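Local structure of protein synthesis inhibitor I (Hordeum vulgare, 4FBC) at residues T16-V21 and H66-A71; D96-E101 and R149-K154. The protein belongs to the ribosome-inactivating protein family, probably inhibits protein synthesis, and is modelled here with adenosine monophosphate in a pocket. The protein carries 3 engineered substitutions. All blocks are in the same frame, centred on the assembly; numbering follows the deposited sequence.

How the interactions relate
Both contacts reach the same six-stranded mixed sheet, and their centres lie about 19 Å apart. Interaction 1 joins the edge strand 16-20 to its parallel neighbour 64-70; interaction 2 ties strand 99-101, next to last at the other side, and the turn leading into it to the loop between helices 136-147 and 157-179. Along the chain they come in series, the first closed before the second opens. They touch directly: His66 CE1 packs 4.0 Å from Trp99 CZ2. Helix 136-147 packs on interaction 1 and leads into the loop of interaction 2, relating the two. Neither belongs to the adenosine monophosphate pocket; the side chains of Val67 and Trp100 lie about 12 and 13 Å from the ligand.

Interaction 1: residues T16-V21 and H66-A71; sequences TATFNV and HVVLKA
Thr16-Asn20 and His66-Lys70 run parallel, their segment axes 16° apart and 4.6 Å at closest approach, and five N-H...O=C bonds join Ala17-Val21 to His66-Lys70. The exchange is the parallel one: Ala17, Phe19 and Val21 donate to the carbonyls of His66, Val68 and Lys70, while Val68 and Lys70 donate back to Ala17 and Phe19. The last, Val21 N to Lys70 O at 2.9 Å, is almost straight at the hydrogen (177°).

Thr16, Thr18, Val68 and Lys70 share one face. In both threonines chi1 of -64° sets OG1 beside the backbone N and turns CG2 anti to it, carrying each methyl two residues further along the partner strand: Thr16 CG2 meets Val68 CG2 at 3.7 Å, and Thr18 CG2 meets the aliphatic Lys70 CD at 3.6 Å. Thr18 OG1 lies beside Val68 CB, the two side chains pointing the same way. Past CD the lysine chain carries NZ to the carbonyl of Pro73. A water in the plane of the His66 imidazole bridges ND1, at 2.7 Å, to Thr16 OG1, while NE2 of that ring is bonded to Val10 O.

Ala17, Phe19, Val67 and Leu69 occupy the other face, where Leu69 CD2 approaches Phe19 CB to 4.1 Å. Here Ala17 and Val67 pack on Phe31 and Ile35 of helix 25-39, which lies between the strands in sequence and makes a beta-alpha-beta crossover. Phe19 and Leu69 pack on Leu139 and Val143 of helix 136-147; strand 78-83 continues the sheet beyond 64-70, bonding through Leu78 and Leu80.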
# COMPACT_ATOMS: atom_id res chain seq x y z
N THR A 16 5.72 13.09 -1.97
CA THR A 16 6.21 12.45 -0.76
C THR A 16 5.19 12.63 0.35
O THR A 16 4.71 13.74 0.60
CB THR A 16 7.58 13.01 -0.32
OG1 THR A 16 8.56 12.71 -1.32
CG2 THR A 16 8.01 12.38 1.00
N ALA A 17 4.82 11.53 1.01
CA ALA A 17 3.97 11.59 2.19
C ALA A 17 4.82 11.31 3.41
O ALA A 17 5.62 10.38 3.41
CB ALA A 17 2.83 10.57 2.09
N THR A 18 4.65 12.10 4.46
CA THR A 18 5.50 11.97 5.64
C THR A 18 4.65 11.73 6.88
O THR A 18 3.59 12.34 7.05
CB THR A 18 6.38 13.23 5.83
OG1 THR A 18 7.28 13.36 4.72
CG2 THR A 18 7.20 13.13 7.11
N PHE A 19 5.09 10.80 7.72
CA PHE A 19 4.42 10.55 8.99
C PHE A 19 5.43 10.43 10.12
O PHE A 19 6.42 9.71 10.03
CB PHE A 19 3.54 9.29 8.91
CG PHE A 19 2.80 8.99 10.19
CD1 PHE A 19 1.83 9.87 10.67
CD2 PHE A 19 3.06 7.83 10.90
CE1 PHE A 19 1.14 9.59 11.84
CE2 PHE A 19 2.36 7.54 12.08
CZ PHE A 19 1.41 8.43 12.56
N ASN A 20 5.16 11.16 11.21
CA ASN A 20 5.91 11.03 12.44
C ASN A 20 5.29 9.91 13.27
O ASN A 20 4.11 9.97 13.62
CB ASN A 20 5.88 12.39 13.17
CG ASN A 20 6.19 12.29 14.65
OD1 ASN A 20 6.82 11.34 15.13
ND2 ASN A 20 5.76 13.31 15.39
N VAL A 21 6.07 8.88 13.60
CA VAL A 21 5.52 7.68 14.24
C VAL A 21 4.97 7.92 15.64
O VAL A 21 4.28 7.07 16.19
CB VAL A 21 6.53 6.49 14.27
CG1 VAL A 21 7.10 6.25 12.88
CG2 VAL A 21 7.65 6.74 15.26
N HIS A 66 7.26 8.50 -2.67
CA HIS A 66 7.98 8.19 -1.44
C HIS A 66 7.10 8.34 -0.21
O HIS A 66 6.22 9.20 -0.15
CB HIS A 66 9.21 9.09 -1.27
CG HIS A 66 10.32 8.77 -2.22
ND1 HIS A 66 11.52 9.45 -2.22
CD2 HIS A 66 10.42 7.83 -3.19
CE1 HIS A 66 12.31 8.95 -3.16
NE2 HIS A 66 11.66 7.96 -3.76
N VAL A 67 7.34 7.47 0.76
CA VAL A 67 6.80 7.66 2.10
C VAL A 67 7.98 7.83 3.04
O VAL A 67 8.93 7.03 3.01
CB VAL A 67 5.92 6.47 2.53
CG1 VAL A 67 5.67 6.50 4.04
CG2 VAL A 67 4.61 6.51 1.77
N VAL A 68 7.95 8.88 3.84
CA VAL A 68 9.00 9.09 4.84
C VAL A 68 8.43 8.89 6.23
O VAL A 68 7.46 9.55 6.62
CB VAL A 68 9.61 10.49 4.71
CG1 VAL A 68 10.58 10.74 5.85
CG2 VAL A 68 10.31 10.62 3.37
N LEU A 69 9.04 7.97 6.98
CA LEU A 69 8.60 7.63 8.32
C LEU A 69 9.66 8.10 9.31
O LEU A 69 10.80 7.64 9.28
CB LEU A 69 8.37 6.13 8.46
CG LEU A 69 7.30 5.54 7.54
CD1 LEU A 69 7.21 4.02 7.70
CD2 LEU A 69 5.94 6.19 7.80
N LYS A 70 9.27 9.02 10.20
CA LYS A 70 10.21 9.65 11.12
C LYS A 70 10.01 9.20 12.56
O LYS A 70 8.88 9.10 13.03
CB LYS A 70 10.07 11.18 11.02
CG LYS A 70 10.33 11.72 9.62
CD LYS A 70 9.91 13.18 9.47
CE LYS A 70 10.62 14.08 10.46
NZ LYS A 70 10.48 15.51 10.09
N ALA A 71 11.10 8.93 13.27
CA ALA A 71 11.02 8.55 14.68
C ALA A 71 10.48 9.71 15.52
O ALA A 71 9.94 9.50 16.61
CB ALA A 71 12.37 8.11 15.19
O HOH W 1 11.59 11.71 -0.70

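Interaction 2: residues D96-E101 and R149-K154; sequences DGTWWE and RTKADK
Arg149 lays its side chain across one face of the Trp100 indole. CD sits over that face, 3.5 Å from the centroid of the six-membered ring, as a CH-pi contact, and CZ lies 4.3 Å from the same centroid as a cation-pi partner. The guanidinium stands nearly upright on the indole, the planes 85° apart, so its edge rather than its flat side meets the ring. With CG anti to the backbone N (chi1 -162°) and the chain extended to NE, the methylenes and NE all reach the aromatic surface. Thr98 CG2 packs on the opposite face of the indole, 3.5 Å above its plane.

Beside this cation-pi contact, Lys151 N donates to the syn side of Asp96 OD2 at 3.1 Å, with 167° at the hydrogen. The other carboxylate oxygen, OD1, takes Thr98 N at 3.2 Å from above the carboxylate plane. This closes an Asx turn leading into strand 99-101, while the facing loop makes a type I beta turn from Thr150 to Asp153. Lys151 CB touches Thr98 OG1, and a water donates to Arg149 O at 2.7 Å, accepting weakly from Asp96 N.

Further out, Ser94 OG bonds both Asp96 OD1 and Trp100 NE1, linking carboxylate and indole. Gln160, in helix 157-179, fixes Arg149 through NH2, and the Trp100 ring also meets Phe92 of the adjoining strand 89-93.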
# COMPACT_ATOMS: atom_id res chain seq x y z
N ASP A 96 22.66 5.51 6.09
CA ASP A 96 23.95 5.71 5.42
C ASP A 96 23.78 6.02 3.93
O ASP A 96 24.76 6.14 3.20
CB ASP A 96 24.86 4.49 5.61
CG ASP A 96 24.36 3.25 4.89
OD1 ASP A 96 23.17 3.20 4.52
OD2 ASP A 96 25.16 2.31 4.70
N GLY A 97 22.53 6.13 3.49
CA GLY A 97 22.23 6.51 2.12
C GLY A 97 22.01 5.34 1.17
O GLY A 97 21.73 5.54 -0.01
N THR A 98 22.13 4.12 1.68
CA THR A 98 21.98 2.93 0.84
C THR A 98 20.51 2.65 0.50
O THR A 98 19.67 2.53 1.40
CB THR A 98 22.56 1.68 1.53
OG1 THR A 98 23.95 1.88 1.81
CG2 THR A 98 22.41 0.47 0.64
N TRP A 99 20.21 2.56 -0.79
CA TRP A 99 18.90 2.05 -1.23
C TRP A 99 18.91 0.53 -1.24
O TRP A 99 19.77 -0.10 -1.88
CB TRP A 99 18.55 2.59 -2.62
CG TRP A 99 17.90 3.95 -2.61
CD1 TRP A 99 18.46 5.14 -2.95
CD2 TRP A 99 16.54 4.24 -2.24
NE1 TRP A 99 17.55 6.16 -2.82
CE2 TRP A 99 16.36 5.63 -2.38
CE3 TRP A 99 15.46 3.46 -1.81
CZ2 TRP A 99 15.14 6.26 -2.10
CZ3 TRP A 99 14.26 4.09 -1.52
CH2 TRP A 99 14.11 5.47 -1.68
N TRP A 100 17.96 -0.05 -0.52
CA TRP A 100 17.77 -1.49 -0.49
C TRP A 100 16.55 -1.82 -1.33
O TRP A 100 15.57 -1.08 -1.33
CB TRP A 100 17.56 -1.97 0.95
CG TRP A 100 18.71 -1.62 1.84
CD1 TRP A 100 18.88 -0.47 2.56
CD2 TRP A 100 19.86 -2.43 2.09
NE1 TRP A 100 20.07 -0.52 3.25
CE2 TRP A 100 20.69 -1.71 2.98
CE3 TRP A 100 20.28 -3.69 1.65
CZ2 TRP A 100 21.91 -2.21 3.43
CZ3 TRP A 100 21.49 -4.18 2.11
CH2 TRP A 100 22.29 -3.45 2.99
N GLU A 101 16.62 -2.91 -2.08
CA GLU A 101 15.50 -3.31 -2.93
C GLU A 101 14.99 -4.71 -2.59
O GLU A 101 15.72 -5.55 -2.05
CB GLU A 101 15.89 -3.23 -4.41
CG GLU A 101 17.03 -4.15 -4.79
CD GLU A 101 17.45 -3.96 -6.24
OE1 GLU A 101 16.72 -3.26 -6.99
OE2 GLU A 101 18.50 -4.51 -6.62
N ARG A 149 20.08 -0.16 9.01
CA ARG A 149 20.82 -1.10 8.16
C ARG A 149 21.99 -0.38 7.47
O ARG A 149 21.83 0.72 6.96
CB ARG A 149 19.87 -1.70 7.11
CG ARG A 149 20.37 -2.96 6.45
CD ARG A 149 19.33 -3.55 5.50
NE ARG A 149 19.85 -4.75 4.84
CZ ARG A 149 19.74 -5.97 5.35
NH1 ARG A 149 19.13 -6.15 6.51
NH2 ARG A 149 20.24 -7.01 4.69
N THR A 150 23.18 -0.97 7.48
CA THR A 150 24.27 -0.39 6.70
C THR A 150 24.75 -1.38 5.64
O THR A 150 24.64 -2.60 5.81
CB THR A 150 25.45 0.11 7.57
OG1 THR A 150 26.46 -0.90 7.65
CG2 THR A 150 24.98 0.49 8.97
N LYS A 151 25.28 -0.83 4.55
CA LYS A 151 25.72 -1.62 3.41
C LYS A 151 26.79 -2.64 3.81
O LYS A 151 26.88 -3.71 3.21
CB LYS A 151 26.25 -0.69 2.31
CG LYS A 151 26.22 -1.30 0.92
CD LYS A 151 26.81 -0.35 -0.11
CE LYS A 151 26.00 -0.34 -1.39
NZ LYS A 151 26.81 0.01 -2.60
N ALA A 152 27.57 -2.31 4.83
CA ALA A 152 28.72 -3.13 5.23
C ALA A 152 28.43 -4.21 6.26
O ALA A 152 29.30 -5.05 6.53
CB ALA A 152 29.86 -2.24 5.70
N ASP A 153 27.23 -4.20 6.86
CA ASP A 153 26.88 -5.23 7.84
C ASP A 153 27.03 -6.61 7.24
O ASP A 153 26.78 -6.81 6.05
CB ASP A 153 25.43 -5.07 8.33
CG ASP A 153 25.20 -3.78 9.08
OD1 ASP A 153 25.57 -2.72 8.55
OD2 ASP A 153 24.63 -3.82 10.19
N LYS A 154 27.45 -7.58 8.05
CA LYS A 154 27.40 -8.96 7.62
C LYS A 154 26.01 -9.51 7.92
O LYS A 154 25.61 -9.63 9.09
CB LYS A 154 28.50 -9.81 8.26
CG LYS A 154 28.54 -9.77 9.78
CD LYS A 154 29.08 -11.07 10.35
CE LYS A 154 29.32 -10.94 11.84
NZ LYS A 154 30.03 -9.66 12.15
O HOH W 2 22.48 3.09 7.97